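Local coordinates for protein ArCE4A (Arthrobacter sp. AW19M34-1, PDB 5LFZ) that probably removes acetyl groups from N-acetylglucosamine-containing polysaccharides, as a metal-dependent carbohydrate esterase of family 4, at residues 157-161 with 185-190. Numbering follows the deposited sequence.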
loop_
_atom_site.group_PDB
_atom_site.type_symbol
_atom_site.label_atom_id
_atom_site.label_comp_id
_atom_site.label_asym_id
_atom_site.label_seq_id
_atom_site.Cartn_x
_atom_site.Cartn_y
_atom_site.Cartn_z
ATOM N N VAL A 157 -9.943 3.192 -12.428
ATOM C CA VAL A 157 -11.141 3.614 -11.713
ATOM C C VAL A 157 -12.266 2.588 -11.849
ATOM O O VAL A 157 -12.907 2.218 -10.860
ATOM C CB VAL A 157 -11.638 4.979 -12.223
ATOM C CG1 VAL A 157 -12.984 5.312 -11.626
ATOM C CG2 VAL A 157 -10.619 6.070 -11.911
ATOM N N ARG A 158 -12.496 2.119 -13.074
ATOM C CA ARG A 158 -13.608 1.208 -13.336
ATOM C C ARG A 158 -13.487 -0.076 -12.523
ATOM O O ARG A 158 -14.440 -0.483 -11.856
ATOM C CB ARG A 158 -13.701 0.868 -14.827
ATOM C CG ARG A 158 -14.891 -0.029 -15.163
ATOM C CD ARG A 158 -14.889 -0.470 -16.618
ATOM N NE ARG A 158 -13.698 -1.249 -16.955
ATOM C CZ ARG A 158 -13.143 -1.291 -18.164
ATOM N NH1 ARG A 158 -13.669 -0.595 -19.167
ATOM N NH2 ARG A 158 -12.062 -2.028 -18.375
ATOM N N ILE A 159 -12.315 -0.706 -12.575
ATOM C CA ILE A 159 -12.090 -1.963 -11.858
ATOM C C ILE A 159 -12.147 -1.762 -10.348
ATOM O O ILE A 159 -12.763 -2.551 -9.633
ATOM C CB ILE A 159 -10.741 -2.602 -12.254
ATOM C CG1 ILE A 159 -10.775 -3.010 -13.729
ATOM C CG2 ILE A 159 -10.433 -3.821 -11.379
ATOM C CD1 ILE A 159 -9.453 -3.504 -14.269
ATOM N N ALA A 160 -11.516 -0.699 -9.862
ATOM C CA ALA A 160 -11.541 -0.402 -8.436
ATOM C C ALA A 160 -12.970 -0.185 -7.947
ATOM O O ALA A 160 -13.372 -0.736 -6.926
ATOM C CB ALA A 160 -10.684 0.814 -8.129
ATOM N N LEU A 161 -13.740 0.608 -8.686
ATOM C CA LEU A 161 -15.100 0.936 -8.277
ATOM C C LEU A 161 -16.017 -0.281 -8.300
ATOM O O LEU A 161 -16.762 -0.533 -7.349
ATOM C CB LEU A 161 -15.682 2.030 -9.175
ATOM C CG LEU A 161 -17.123 2.442 -8.867
ATOM C CD1 LEU A 161 -17.230 2.985 -7.448
ATOM C CD2 LEU A 161 -17.642 3.449 -9.886
ATOM N N GLN A 185 -10.881 10.982 -9.619
ATOM C CA GLN A 185 -12.120 10.315 -9.985
ATOM C C GLN A 185 -12.403 9.087 -9.114
ATOM O O GLN A 185 -13.551 8.833 -8.734
ATOM C CB GLN A 185 -12.081 9.914 -11.462
ATOM C CG GLN A 185 -13.361 9.278 -11.951
ATOM C CD GLN A 185 -13.302 8.883 -13.416
ATOM O OE1 GLN A 185 -14.294 8.427 -13.985
ATOM N NE2 GLN A 185 -12.135 9.054 -14.035
ATOM N N LEU A 186 -11.361 8.323 -8.806
ATOM C CA LEU A 186 -11.527 7.097 -8.030
ATOM C C LEU A 186 -12.075 7.403 -6.633
ATOM O O LEU A 186 -13.001 6.741 -6.157
ATOM C CB LEU A 186 -10.203 6.337 -7.931
ATOM C CG LEU A 186 -10.301 5.069 -7.080
ATOM C CD1 LEU A 186 -11.432 4.189 -7.588
ATOM C CD2 LEU A 186 -8.993 4.305 -7.068
ATOM N N VAL A 187 -11.510 8.415 -5.986
ATOM C CA VAL A 187 -11.971 8.816 -4.663
ATOM C C VAL A 187 -13.421 9.298 -4.714
ATOM O O VAL A 187 -14.249 8.889 -3.899
ATOM C CB VAL A 187 -11.080 9.916 -4.075
ATOM C CG1 VAL A 187 -11.653 10.429 -2.764
ATOM C CG2 VAL A 187 -9.675 9.388 -3.869
ATOM N N SER A 188 -13.722 10.165 -5.677
ATOM C CA SER A 188 -15.076 10.692 -5.834
ATOM C C SER A 188 -16.093 9.570 -5.990
ATOM O O SER A 188 -17.129 9.562 -5.327
ATOM C CB SER A 188 -15.160 11.626 -7.042
ATOM O OG SER A 188 -14.394 12.798 -6.825
ATOM N N LYS A 189 -15.786 8.618 -6.863
ATOM C CA LYS A 189 -16.711 7.524 -7.125
ATOM C C LYS A 189 -16.835 6.553 -5.951
ATOM O O LYS A 189 -17.925 6.052 -5.682
ATOM C CB LYS A 189 -16.300 6.771 -8.391
ATOM C CG LYS A 189 -16.708 7.503 -9.671
ATOM C CD LYS A 189 -16.273 6.761 -10.920
ATOM C CE LYS A 189 -16.737 7.484 -12.173
ATOM N NZ LYS A 189 -18.215 7.452 -12.319
ATOM N N LEU A 190 -15.739 6.289 -5.244
ATOM C CA LEU A 190 -15.824 5.408 -4.082
ATOM C C LEU A 190 -16.645 6.068 -2.973
ATOM O O LEU A 190 -17.460 5.414 -2.318
ATOM C CB LEU A 190 -14.426 5.030 -3.572
ATOM C CG LEU A 190 -13.684 4.011 -4.445
ATOM C CD1 LEU A 190 -12.236 3.894 -4.003
ATOM C CD2 LEU A 190 -14.383 2.649 -4.411
#
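Gln185 lies across the side chain of Val157 at about a right angle, and the pair begins a worked example of how two neighbouring helices on one side of a parallel sheet close the seam between them. With CG anti to the backbone N (chi1 -177°) and the chain extended beyond it, the glutamine brings its CG within 4.0 Å of Val157 CG1, while its amide NE2 sits equally near Val157 CG2 and spends its N-H on Gln154 OE1, at the start of the valine's own helix. Cut back to an alanine here, the side chain would probably no longer cover the two methyls of Val157 that the chain and amide now touch, and the Gln154 carboxamide would lose this partner. Val157 CG2 then reaches the backbone of the next residue, 3.9 Å from Leu186 N. Leu186 swings its end inward: with CG anti to the backbone N (chi1 178°), the branch comes forward and CD1 lies 3.5 Å from Ala160 CB, a tight carbon pair, with CD2 flanking the same methyl. The small alanine thus accepts a branched side chain that also rests on Leu29 and Met172 of the sheet. One turn on, Lys189 contributes its aliphatic chain, crossing both Val157 and Leu161; CD lies 3.7 Å from Leu161 CD2, and the ammonium end leads away from the interface. Leu161 CD1 comes instead to the backbone, 3.6 Å from Lys189 O. Leu190 closes the row more loosely, its CD2 4.2 Å from Leu161 CD1, and also touches Ile170 and Leu197. The segment axes approach to 9.7 Å at a crossing of -29°, and this near-parallel, largely apolar packing of helices 153-163 and 177-192, linked through strand 168-173, is typical of the irregular beta/alpha barrel of the NodB homology domain.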